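Local coordinates for protein Afp3 (Serratia entomophila, PDB 6RBN) that probably builds, as a phage-tail-sheath relative together with Afp2, the contractile sheath around the inner tube of the anti-feeding prophage injection particle, at residues Phe119-Gly124 against Ser271-Gly276; Phe184-Ser189 against Gly276-Thr281; Ser201-Val206 against Pro348-Phe353. One frame throughout, in Å; residues are numbered along the deposited sequence.

Contact 1 of 3, residues Phe119-Gly124 against Ser271-Gly276; sequences FQNGGG and SALIAG
N121 meets L273 where the turn that ends helix 111-120 leans on helix 271-284, a helix of the subtilisin-like sheath region. The snug part is buried: N121 against L273, and the glycine backbone of G276. The N121 amide lays its nitrogen against the leucine branch: ND2 is 3.4 Å from L273 CG, and its distance to L273 CD2 is 3.6 Å. The two side chains meet at a slant, the amide brushing the flank of the isobutyl group. N121 CG stands opposite its own carbonyl carbon (chi1 -71°), which carries the amide across toward the helix. Its other end is gripped from outside, OD1 taking a hydrogen bond from N297 N. L273 is also packed by L117 of helix 111-120 and by V299. With no side chain on G276, the backbones close to 4.7 Å between G122 CA and G276 CA.

The looser side is G122 itself, the only touching residue that is partly exposed. No hydrogen bond spans the two segments, so the contact rests on van der Waals packing and one weak CH interaction: G276 CA points a hydrogen at G122 O over 3.3 Å, with an angle of 129° at that hydrogen.

Contact 2 of 3, residues Phe184-Ser189 against Gly276-Thr281; sequences FLLADS and GVYGKT
Y278 reaches from helix 271-284 to L186 on strand 185-188 and F184 just before it, joining the helix to a parallel sheet, in which strand 204-207 is the neighbour, in an alpha/beta layer arrangement. The backbones stay well apart, with L186 CA 10.8 Å from Y278 CA, and the gap is bridged by side chains. All three point their CB toward the opposite segment.

The phenol is the long lever of the contact. With Y278 CG opposite its own carbonyl carbon (chi1 -75°), the ring projects from the helix and brings its hydroxyl end to the sheet. The leucine and the tyrosine run antiparallel alongside one another, so the leucine methyls lie beside the outer half of the ring: L186 CD2 is 3.4 Å from Y278 OH and 3.6 Å from Y278 CE2. The approach is oblique to the ring.

F184 comes differently. Its side chain crosses that of Y278 at about a right angle. Y278 OH comes to the edge of the F184 ring, near its plane, 4.0 Å from F184 CE2, and F184 CE2 in turn lies at the edge of the tyrosine ring, 4.1 Å from Y278 CE2.

The phenol hydroxyl sits among these apolar groups but is not left without a partner, for Y278 OH is hydrogen-bonded to Y207 OH on strand 204-207. I347 and R351 of helix 347-364 pack on the same tyrosine.

Behind Y278, on the helix itself, one carbonyl is used twice. V277 O accepts the regular helical bond from T281 N and also a bond from the threonine hydroxyl, T281 OG1 to V277 O being 2.7 Å, with a C=O...OG1 angle of 170°.

Contact 3 of 3, residues Ser201-Val206 against Pro348-Phe353; sequences SAQVAV and PVRRLF
A type I beta turn, S201 to V204, sets its two middle residues, A202 and Q203, against R350 on helix 347-364; the turn leads directly into strand 204-207. R350 does most of the touching. Its CG lies opposite the backbone N (chi1 173°), and the chain then bends at chi2 and chi3, which folds the aliphatic stem past the turn. The carbonyl of A202 presses on that stem, with A202 O 3.3 Å from R350 CG. The methyl follows a little more loosely: A202 CB stands 3.9 Å from R350 CD, near the plane of the guanidinium and at its edge.

Q203 takes the flat group from above. Its OE1 sits 3.1 Å over one face of the R350 guanidinium, displaced toward the rim, and the amide plane is turned 72° from the guanidinium plane. Although Q203 OE1 is 3.3 Å from R350 NE, the angle is too poor for a hydrogen bond, so the contact is oxygen over a cationic face; the charge would probably favour it. The amide is steadied at its other end, where Q203 NE2 donates to Y183 O.

The guanidinium has its own partners. R350 NH2 makes salt bridges to D354 OD1 and to E14 OE2 of an Afp2 chain, and W344 adds a cation-pi contact. The turn thus covers an arginine that also works between subunits, and the arrangement is that of a tight beta turn at the entrance to a parallel strand, packed on a helix of the sheath C-terminal family region.

In the fold
Contacts 1 and 2 use successive turns of helix 271-284 and share G276; their centres are about 8 Å apart. S271 at the start of that helix ties them together, its OG probably hydrogen-bonded to L186 O and, at 2.7 Å from S271 OG, to D188 OD1. Contacts 2 and 3 are about 10 Å apart between centres and meet through the parallel sheet: L185 N to Q203 O is a probable hydrogen bond of 2.7 Å, and L185 O probably accepts one from A205 N. Contacts 1 and 3 do not touch, lying about 18 Å apart between centres. Together they run from the buried turn after helix 111-120, through helix and sheet, to helix 347-364, where only contact 3 is reached by Afp2 chains.

Contact 1 of 3, residues Phe119-Gly124 against Ser271-Gly276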
ATOM      1  N   PHE D 119     -40.863 -54.073 -13.378  1.00 80.43           N
ATOM      2  CA  PHE D 119     -40.944 -52.698 -12.902  1.00 80.43           C
ATOM      3  C   PHE D 119     -41.217 -52.638 -11.401  1.00 80.43           C
ATOM      4  O   PHE D 119     -40.951 -51.616 -10.760  1.00 80.43           O
ATOM      5  CB  PHE D 119     -42.009 -51.926 -13.675  1.00 80.43           C
ATOM      6  CG  PHE D 119     -41.664 -51.686 -15.114  1.00 80.43           C
ATOM      7  CD1 PHE D 119     -40.734 -50.726 -15.462  1.00 80.43           C
ATOM      8  CD2 PHE D 119     -42.298 -52.387 -16.118  1.00 80.43           C
ATOM      9  CE1 PHE D 119     -40.418 -50.497 -16.782  1.00 80.43           C
ATOM     10  CE2 PHE D 119     -41.988 -52.161 -17.441  1.00 80.43           C
ATOM     11  CZ  PHE D 119     -41.047 -51.214 -17.770  1.00 80.43           C
ATOM     12  N   GLN D 120     -41.751 -53.717 -10.822  1.00 82.09           N
ATOM     13  CA  GLN D 120     -41.904 -53.764  -9.370  1.00 82.09           C
ATOM     14  C   GLN D 120     -40.570 -53.959  -8.665  1.00 82.09           C
ATOM     15  O   GLN D 120     -40.439 -53.615  -7.487  1.00 82.09           O
ATOM     16  CB  GLN D 120     -42.867 -54.875  -8.957  1.00 82.09           C
ATOM     17  CG  GLN D 120     -44.322 -54.581  -9.237  1.00 82.09           C
ATOM     18  CD  GLN D 120     -45.228 -55.734  -8.863  1.00 82.09           C
ATOM     19  OE1 GLN D 120     -44.767 -56.770  -8.392  1.00 82.09           O
ATOM     20  NE2 GLN D 120     -46.523 -55.564  -9.091  1.00 82.09           N
ATOM     21  N   ASN D 121     -39.582 -54.515  -9.353  1.00 77.71           N
ATOM     22  CA  ASN D 121     -38.284 -54.800  -8.765  1.00 77.71           C
ATOM     23  C   ASN D 121     -37.214 -53.796  -9.171  1.00 77.71           C
ATOM     24  O   ASN D 121     -36.032 -54.045  -8.926  1.00 77.71           O
ATOM     25  CB  ASN D 121     -37.842 -56.209  -9.151  1.00 77.71           C
ATOM     26  CG  ASN D 121     -38.643 -57.275  -8.451  1.00 77.71           C
ATOM     27  OD1 ASN D 121     -38.861 -57.208  -7.248  1.00 77.71           O
ATOM     28  ND2 ASN D 121     -39.107 -58.254  -9.204  1.00 77.71           N
ATOM     29  N   GLY D 122     -37.597 -52.676  -9.770  1.00 77.89           N
ATOM     30  CA  GLY D 122     -36.630 -51.736 -10.301  1.00 77.89           C
ATOM     31  C   GLY D 122     -36.687 -51.673 -11.814  1.00 77.89           C
ATOM     32  O   GLY D 122     -36.168 -52.553 -12.501  1.00 77.89           O
ATOM     33  N   GLY D 123     -37.313 -50.625 -12.345  1.00 82.93           N
ATOM     34  CA  GLY D 123     -37.583 -50.524 -13.762  1.00 82.93           C
ATOM     35  C   GLY D 123     -36.379 -50.085 -14.574  1.00 82.93           C
ATOM     36  O   GLY D 123     -35.230 -50.138 -14.134  1.00 82.93           O
ATOM     37  N   GLY D 124     -36.665 -49.653 -15.798  1.00 85.44           N
ATOM     38  CA  GLY D 124     -35.643 -49.217 -16.714  1.00 85.44           C
ATOM     39  C   GLY D 124     -36.209 -48.866 -18.074  1.00 85.44           C
ATOM     40  O   GLY D 124     -37.421 -48.898 -18.293  1.00 85.44           O
ATOM     41  N   SER D 271     -35.532 -64.526 -14.800  1.00 79.64           N
ATOM     42  CA  SER D 271     -34.667 -63.536 -15.440  1.00 79.64           C
ATOM     43  C   SER D 271     -35.316 -62.165 -15.552  1.00 79.64           C
ATOM     44  O   SER D 271     -34.607 -61.155 -15.608  1.00 79.64           O
ATOM     45  CB  SER D 271     -34.245 -64.014 -16.822  1.00 79.64           C
ATOM     46  OG  SER D 271     -33.357 -65.104 -16.723  1.00 79.64           O
ATOM     47  N   ALA D 272     -36.646 -62.099 -15.595  1.00 79.50           N
ATOM     48  CA  ALA D 272     -37.314 -60.803 -15.641  1.00 79.50           C
ATOM     49  C   ALA D 272     -37.228 -60.095 -14.298  1.00 79.50           C
ATOM     50  O   ALA D 272     -37.276 -58.862 -14.226  1.00 79.50           O
ATOM     51  CB  ALA D 272     -38.769 -60.977 -16.064  1.00 79.50           C
ATOM     52  N   LEU D 273     -37.105 -60.861 -13.213  1.00 76.60           N
ATOM     53  CA  LEU D 273     -37.008 -60.257 -11.891  1.00 76.60           C
ATOM     54  C   LEU D 273     -35.570 -59.885 -11.561  1.00 76.60           C
ATOM     55  O   LEU D 273     -35.321 -58.863 -10.918  1.00 76.60           O
ATOM     56  CB  LEU D 273     -37.567 -61.206 -10.829  1.00 76.60           C
ATOM     57  CG  LEU D 273     -39.078 -61.348 -10.630  1.00 76.60           C
ATOM     58  CD1 LEU D 273     -39.731 -62.217 -11.690  1.00 76.60           C
ATOM     59  CD2 LEU D 273     -39.360 -61.893  -9.246  1.00 76.60           C
ATOM     60  N   ILE D 274     -34.611 -60.713 -11.983  1.00 74.78           N
ATOM     61  CA  ILE D 274     -33.207 -60.448 -11.681  1.00 74.78           C
ATOM     62  C   ILE D 274     -32.696 -59.273 -12.508  1.00 74.78           C
ATOM     63  O   ILE D 274     -31.837 -58.503 -12.064  1.00 74.78           O
ATOM     64  CB  ILE D 274     -32.372 -61.727 -11.891  1.00 74.78           C
ATOM     65  CG1 ILE D 274     -32.900 -62.850 -11.004  1.00 74.78           C
ATOM     66  CG2 ILE D 274     -30.922 -61.514 -11.537  1.00 74.78           C
ATOM     67  CD1 ILE D 274     -32.863 -62.541  -9.531  1.00 74.78           C
ATOM     68  N   ALA D 275     -33.254 -59.085 -13.707  1.00 75.67           N
ATOM     69  CA  ALA D 275     -32.943 -57.891 -14.488  1.00 75.67           C
ATOM     70  C   ALA D 275     -33.480 -56.637 -13.811  1.00 75.67           C
ATOM     71  O   ALA D 275     -32.939 -55.542 -13.998  1.00 75.67           O
ATOM     72  CB  ALA D 275     -33.509 -58.021 -15.899  1.00 75.67           C
ATOM     73  N   GLY D 276     -34.544 -56.780 -13.022  1.00 76.70           N
ATOM     74  CA  GLY D 276     -35.011 -55.667 -12.219  1.00 76.70           C
ATOM     75  C   GLY D 276     -34.086 -55.350 -11.060  1.00 76.70           C
ATOM     76  O   GLY D 276     -33.805 -54.184 -10.785  1.00 76.70           O
TER

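Contact 2 of 3, residues Phe184-Ser189 against Gly276-Thr281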
ATOM      1  N   PHE D 184     -24.493 -58.935 -21.366  1.00 76.28           N
ATOM      2  CA  PHE D 184     -24.454 -59.845 -20.227  1.00 76.28           C
ATOM      3  C   PHE D 184     -25.744 -60.648 -20.240  1.00 76.28           C
ATOM      4  O   PHE D 184     -26.823 -60.090 -20.034  1.00 76.28           O
ATOM      5  CB  PHE D 184     -24.290 -59.075 -18.922  1.00 76.28           C
ATOM      6  CG  PHE D 184     -23.957 -59.939 -17.745  1.00 76.28           C
ATOM      7  CD1 PHE D 184     -22.666 -60.402 -17.561  1.00 76.28           C
ATOM      8  CD2 PHE D 184     -24.925 -60.283 -16.822  1.00 76.28           C
ATOM      9  CE1 PHE D 184     -22.345 -61.191 -16.479  1.00 76.28           C
ATOM     10  CE2 PHE D 184     -24.611 -61.075 -15.737  1.00 76.28           C
ATOM     11  CZ  PHE D 184     -23.317 -61.528 -15.569  1.00 76.28           C
ATOM     12  N   LEU D 185     -25.636 -61.948 -20.489  1.00 77.45           N
ATOM     13  CA  LEU D 185     -26.798 -62.818 -20.584  1.00 77.45           C
ATOM     14  C   LEU D 185     -27.221 -63.303 -19.206  1.00 77.45           C
ATOM     15  O   LEU D 185     -26.383 -63.681 -18.384  1.00 77.45           O
ATOM     16  CB  LEU D 185     -26.490 -64.011 -21.488  1.00 77.45           C
ATOM     17  CG  LEU D 185     -27.572 -65.065 -21.719  1.00 77.45           C
ATOM     18  CD1 LEU D 185     -28.777 -64.471 -22.397  1.00 77.45           C
ATOM     19  CD2 LEU D 185     -27.015 -66.198 -22.545  1.00 77.45           C
ATOM     20  N   LEU D 186     -28.526 -63.288 -18.957  1.00 76.63           N
ATOM     21  CA  LEU D 186     -29.105 -63.827 -17.731  1.00 76.63           C
ATOM     22  C   LEU D 186     -29.891 -65.079 -18.107  1.00 76.63           C
ATOM     23  O   LEU D 186     -31.087 -65.020 -18.392  1.00 76.63           O
ATOM     24  CB  LEU D 186     -29.988 -62.806 -17.036  1.00 76.63           C
ATOM     25  CG  LEU D 186     -29.288 -61.570 -16.489  1.00 76.63           C
ATOM     26  CD1 LEU D 186     -30.294 -60.605 -15.903  1.00 76.63           C
ATOM     27  CD2 LEU D 186     -28.273 -61.985 -15.455  1.00 76.63           C
ATOM     28  N   ALA D 187     -29.208 -66.216 -18.102  1.00 79.45           N
ATOM     29  CA  ALA D 187     -29.824 -67.477 -18.468  1.00 79.45           C
ATOM     30  C   ALA D 187     -30.552 -68.080 -17.273  1.00 79.45           C
ATOM     31  O   ALA D 187     -30.463 -67.596 -16.144  1.00 79.45           O
ATOM     32  CB  ALA D 187     -28.775 -68.449 -19.006  1.00 79.45           C
ATOM     33  N   ASP D 188     -31.281 -69.159 -17.538  1.00 86.14           N
ATOM     34  CA  ASP D 188     -32.087 -69.823 -16.524  1.00 86.14           C
ATOM     35  C   ASP D 188     -31.865 -71.321 -16.608  1.00 86.14           C
ATOM     36  O   ASP D 188     -31.984 -71.908 -17.686  1.00 86.14           O
ATOM     37  CB  ASP D 188     -33.567 -69.510 -16.715  1.00 86.14           C
ATOM     38  CG  ASP D 188     -33.896 -68.084 -16.401  1.00 86.14           C
ATOM     39  OD1 ASP D 188     -33.288 -67.523 -15.470  1.00 86.14           O
ATOM     40  OD2 ASP D 188     -34.730 -67.493 -17.114  1.00 86.14           O
ATOM     41  N   SER D 189     -31.553 -71.931 -15.475  1.00 88.75           N
ATOM     42  CA  SER D 189     -31.370 -73.369 -15.454  1.00 88.75           C
ATOM     43  C   SER D 189     -32.720 -74.069 -15.537  1.00 88.75           C
ATOM     44  O   SER D 189     -33.771 -73.495 -15.244  1.00 88.75           O
ATOM     45  CB  SER D 189     -30.628 -73.794 -14.190  1.00 88.75           C
ATOM     46  OG  SER D 189     -30.429 -75.193 -14.180  1.00 88.75           O
ATOM     47  N   GLY D 276     -34.544 -56.780 -13.022  1.00 76.70           N
ATOM     48  CA  GLY D 276     -35.011 -55.667 -12.219  1.00 76.70           C
ATOM     49  C   GLY D 276     -34.086 -55.350 -11.060  1.00 76.70           C
ATOM     50  O   GLY D 276     -33.805 -54.184 -10.785  1.00 76.70           O
ATOM     51  N   VAL D 277     -33.584 -56.383 -10.375  1.00 74.38           N
ATOM     52  CA  VAL D 277     -32.816 -56.130  -9.159  1.00 74.38           C
ATOM     53  C   VAL D 277     -31.386 -55.724  -9.484  1.00 74.38           C
ATOM     54  O   VAL D 277     -30.645 -55.296  -8.593  1.00 74.38           O
ATOM     55  CB  VAL D 277     -32.840 -57.348  -8.217  1.00 74.38           C
ATOM     56  CG1 VAL D 277     -34.264 -57.787  -7.949  1.00 74.38           C
ATOM     57  CG2 VAL D 277     -31.982 -58.471  -8.750  1.00 74.38           C
ATOM     58  N   TYR D 278     -30.960 -55.868 -10.741  1.00 75.62           N
ATOM     59  CA  TYR D 278     -29.688 -55.271 -11.133  1.00 75.62           C
ATOM     60  C   TYR D 278     -29.805 -53.757 -11.191  1.00 75.62           C
ATOM     61  O   TYR D 278     -28.905 -53.039 -10.752  1.00 75.62           O
ATOM     62  CB  TYR D 278     -29.200 -55.803 -12.479  1.00 75.62           C
ATOM     63  CG  TYR D 278     -28.626 -57.201 -12.477  1.00 75.62           C
ATOM     64  CD1 TYR D 278     -28.576 -57.964 -11.322  1.00 75.62           C
ATOM     65  CD2 TYR D 278     -28.039 -57.715 -13.620  1.00 75.62           C
ATOM     66  CE1 TYR D 278     -28.035 -59.234 -11.335  1.00 75.62           C
ATOM     67  CE2 TYR D 278     -27.480 -58.968 -13.632  1.00 75.62           C
ATOM     68  CZ  TYR D 278     -27.478 -59.721 -12.487  1.00 75.62           C
ATOM     69  OH  TYR D 278     -26.924 -60.976 -12.497  1.00 75.62           O
ATOM     70  N   GLY D 279     -30.910 -53.254 -11.741  1.00 78.94           N
ATOM     71  CA  GLY D 279     -31.098 -51.816 -11.817  1.00 78.94           C
ATOM     72  C   GLY D 279     -31.342 -51.186 -10.461  1.00 78.94           C
ATOM     73  O   GLY D 279     -31.009 -50.020 -10.238  1.00 78.94           O
ATOM     74  N   LYS D 280     -31.931 -51.945  -9.538  1.00 78.80           N
ATOM     75  CA  LYS D 280     -32.117 -51.450  -8.181  1.00 78.80           C
ATOM     76  C   LYS D 280     -30.795 -51.394  -7.430  1.00 78.80           C
ATOM     77  O   LYS D 280     -30.532 -50.445  -6.687  1.00 78.80           O
ATOM     78  CB  LYS D 280     -33.118 -52.329  -7.438  1.00 78.80           C
ATOM     79  CG  LYS D 280     -33.467 -51.839  -6.054  1.00 78.80           C
ATOM     80  CD  LYS D 280     -34.340 -52.833  -5.324  1.00 78.80           C
ATOM     81  CE  LYS D 280     -35.754 -52.814  -5.851  1.00 78.80           C
ATOM     82  NZ  LYS D 280     -36.631 -53.709  -5.054  1.00 78.80           N
ATOM     83  N   THR D 281     -29.946 -52.407  -7.618  1.00 78.89           N
ATOM     84  CA  THR D 281     -28.683 -52.473  -6.892  1.00 78.89           C
ATOM     85  C   THR D 281     -27.688 -51.452  -7.429  1.00 78.89           C
ATOM     86  O   THR D 281     -26.966 -50.807  -6.660  1.00 78.89           O
ATOM     87  CB  THR D 281     -28.111 -53.889  -6.982  1.00 78.89           C
ATOM     88  OG1 THR D 281     -29.072 -54.816  -6.467  1.00 78.89           O
ATOM     89  CG2 THR D 281     -26.834 -54.024  -6.178  1.00 78.89           C
TER

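Contact 3 of 3, residues Ser201-Val206 against Pro348-Phe353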
ATOM      1  N   SER D 201     -18.573 -68.979 -20.530  1.00 83.25           N
ATOM      2  CA  SER D 201     -18.199 -67.601 -20.794  1.00 83.25           C
ATOM      3  C   SER D 201     -18.494 -66.735 -19.581  1.00 83.25           C
ATOM      4  O   SER D 201     -19.444 -66.979 -18.835  1.00 83.25           O
ATOM      5  CB  SER D 201     -18.947 -67.061 -22.012  1.00 83.25           C
ATOM      6  OG  SER D 201     -20.332 -66.971 -21.745  1.00 83.25           O
ATOM      7  N   ALA D 202     -17.688 -65.696 -19.402  1.00 79.30           N
ATOM      8  CA  ALA D 202     -17.823 -64.822 -18.246  1.00 79.30           C
ATOM      9  C   ALA D 202     -18.967 -63.828 -18.369  1.00 79.30           C
ATOM     10  O   ALA D 202     -19.176 -63.040 -17.446  1.00 79.30           O
ATOM     11  CB  ALA D 202     -16.517 -64.060 -18.008  1.00 79.30           C
ATOM     12  N   GLN D 203     -19.716 -63.849 -19.466  1.00 78.01           N
ATOM     13  CA  GLN D 203     -20.791 -62.901 -19.700  1.00 78.01           C
ATOM     14  C   GLN D 203     -22.158 -63.460 -19.334  1.00 78.01           C
ATOM     15  O   GLN D 203     -23.174 -62.861 -19.688  1.00 78.01           O
ATOM     16  CB  GLN D 203     -20.800 -62.480 -21.169  1.00 78.01           C
ATOM     17  CG  GLN D 203     -19.518 -61.848 -21.672  1.00 78.01           C
ATOM     18  CD  GLN D 203     -19.167 -60.569 -20.956  1.00 78.01           C
ATOM     19  OE1 GLN D 203     -18.172 -60.501 -20.244  1.00 78.01           O
ATOM     20  NE2 GLN D 203     -19.990 -59.547 -21.133  1.00 78.01           N
ATOM     21  N   VAL D 204     -22.213 -64.605 -18.654  1.00 77.90           N
ATOM     22  CA  VAL D 204     -23.456 -65.337 -18.442  1.00 77.90           C
ATOM     23  C   VAL D 204     -23.636 -65.588 -16.952  1.00 77.90           C
ATOM     24  O   VAL D 204     -22.706 -66.037 -16.276  1.00 77.90           O
ATOM     25  CB  VAL D 204     -23.466 -66.667 -19.226  1.00 77.90           C
ATOM     26  CG1 VAL D 204     -24.699 -67.490 -18.908  1.00 77.90           C
ATOM     27  CG2 VAL D 204     -23.422 -66.394 -20.703  1.00 77.90           C
ATOM     28  N   ALA D 205     -24.829 -65.284 -16.442  1.00 75.91           N
ATOM     29  CA  ALA D 205     -25.226 -65.611 -15.079  1.00 75.91           C
ATOM     30  C   ALA D 205     -26.518 -66.411 -15.131  1.00 75.91           C
ATOM     31  O   ALA D 205     -27.549 -65.898 -15.577  1.00 75.91           O
ATOM     32  CB  ALA D 205     -25.413 -64.346 -14.244  1.00 75.91           C
ATOM     33  N   VAL D 206     -26.464 -67.653 -14.673  1.00 77.67           N
ATOM     34  CA  VAL D 206     -27.608 -68.558 -14.673  1.00 77.67           C
ATOM     35  C   VAL D 206     -28.326 -68.402 -13.338  1.00 77.67           C
ATOM     36  O   VAL D 206     -27.701 -68.083 -12.329  1.00 77.67           O
ATOM     37  CB  VAL D 206     -27.125 -70.002 -14.932  1.00 77.67           C
ATOM     38  CG1 VAL D 206     -28.268 -70.997 -15.033  1.00 77.67           C
ATOM     39  CG2 VAL D 206     -26.265 -70.050 -16.181  1.00 77.67           C
ATOM     40  N   PRO D 348     -20.127 -58.984  -9.786  1.00 71.73           N
ATOM     41  CA  PRO D 348     -19.810 -57.546  -9.679  1.00 71.73           C
ATOM     42  C   PRO D 348     -18.422 -57.165 -10.164  1.00 71.73           C
ATOM     43  O   PRO D 348     -18.196 -55.998 -10.495  1.00 71.73           O
ATOM     44  CB  PRO D 348     -19.967 -57.265  -8.184  1.00 71.73           C
ATOM     45  CG  PRO D 348     -19.685 -58.518  -7.545  1.00 71.73           C
ATOM     46  CD  PRO D 348     -20.277 -59.549  -8.426  1.00 71.73           C
ATOM     47  N   VAL D 349     -17.485 -58.110 -10.214  1.00 71.90           N
ATOM     48  CA  VAL D 349     -16.184 -57.820 -10.805  1.00 71.90           C
ATOM     49  C   VAL D 349     -16.300 -57.760 -12.321  1.00 71.90           C
ATOM     50  O   VAL D 349     -15.679 -56.915 -12.976  1.00 71.90           O
ATOM     51  CB  VAL D 349     -15.156 -58.868 -10.343  1.00 71.90           C
ATOM     52  CG1 VAL D 349     -13.793 -58.611 -10.957  1.00 71.90           C
ATOM     53  CG2 VAL D 349     -15.070 -58.878  -8.833  1.00 71.90           C
ATOM     54  N   ARG D 350     -17.130 -58.627 -12.902  1.00 73.26           N
ATOM     55  CA  ARG D 350     -17.284 -58.664 -14.350  1.00 73.26           C
ATOM     56  C   ARG D 350     -18.057 -57.459 -14.870  1.00 73.26           C
ATOM     57  O   ARG D 350     -17.661 -56.850 -15.868  1.00 73.26           O
ATOM     58  CB  ARG D 350     -17.979 -59.961 -14.757  1.00 73.26           C
ATOM     59  CG  ARG D 350     -18.355 -60.074 -16.219  1.00 73.26           C
ATOM     60  CD  ARG D 350     -17.161 -60.281 -17.133  1.00 73.26           C
ATOM     61  NE  ARG D 350     -16.637 -59.029 -17.662  1.00 73.26           N
ATOM     62  CZ  ARG D 350     -15.545 -58.934 -18.411  1.00 73.26           C
ATOM     63  NH1 ARG D 350     -14.860 -60.023 -18.731  1.00 73.26           N
ATOM     64  NH2 ARG D 350     -15.140 -57.752 -18.848  1.00 73.26           N
ATOM     65  N   ARG D 351     -19.155 -57.094 -14.209  1.00 73.30           N
ATOM     66  CA  ARG D 351     -19.956 -55.969 -14.670  1.00 73.30           C
ATOM     67  C   ARG D 351     -19.365 -54.617 -14.301  1.00 73.30           C
ATOM     68  O   ARG D 351     -19.830 -53.602 -14.821  1.00 73.30           O
ATOM     69  CB  ARG D 351     -21.384 -56.066 -14.128  1.00 73.30           C
ATOM     70  CG  ARG D 351     -22.182 -57.202 -14.729  1.00 73.30           C
ATOM     71  CD  ARG D 351     -23.600 -57.244 -14.196  1.00 73.30           C
ATOM     72  NE  ARG D 351     -24.386 -56.093 -14.622  1.00 73.30           N
ATOM     73  CZ  ARG D 351     -24.841 -55.157 -13.798  1.00 73.30           C
ATOM     74  NH1 ARG D 351     -24.595 -55.239 -12.501  1.00 73.30           N
ATOM     75  NH2 ARG D 351     -25.550 -54.142 -14.272  1.00 73.30           N
ATOM     76  N   LEU D 352     -18.372 -54.571 -13.412  1.00 71.13           N
ATOM     77  CA  LEU D 352     -17.628 -53.336 -13.208  1.00 71.13           C
ATOM     78  C   LEU D 352     -16.753 -53.032 -14.414  1.00 71.13           C
ATOM     79  O   LEU D 352     -16.720 -51.897 -14.901  1.00 71.13           O
ATOM     80  CB  LEU D 352     -16.775 -53.427 -11.947  1.00 71.13           C
ATOM     81  CG  LEU D 352     -15.897 -52.217 -11.640  1.00 71.13           C
ATOM     82  CD1 LEU D 352     -16.739 -50.992 -11.370  1.00 71.13           C
ATOM     83  CD2 LEU D 352     -14.988 -52.516 -10.471  1.00 71.13           C
ATOM     84  N   PHE D 353     -16.033 -54.041 -14.907  1.00 71.76           N
ATOM     85  CA  PHE D 353     -15.219 -53.879 -16.102  1.00 71.76           C
ATOM     86  C   PHE D 353     -16.053 -53.664 -17.355  1.00 71.76           C
ATOM     87  O   PHE D 353     -15.616 -52.941 -18.251  1.00 71.76           O
ATOM     88  CB  PHE D 353     -14.302 -55.087 -16.278  1.00 71.76           C
ATOM     89  CG  PHE D 353     -13.069 -55.036 -15.427  1.00 71.76           C
ATOM     90  CD1 PHE D 353     -11.911 -54.459 -15.912  1.00 71.76           C
ATOM     91  CD2 PHE D 353     -13.079 -55.516 -14.133  1.00 71.76           C
ATOM     92  CE1 PHE D 353     -10.776 -54.399 -15.133  1.00 71.76           C
ATOM     93  CE2 PHE D 353     -11.947 -55.452 -13.347  1.00 71.76           C
ATOM     94  CZ  PHE D 353     -10.797 -54.892 -13.849  1.00 71.76           C
TER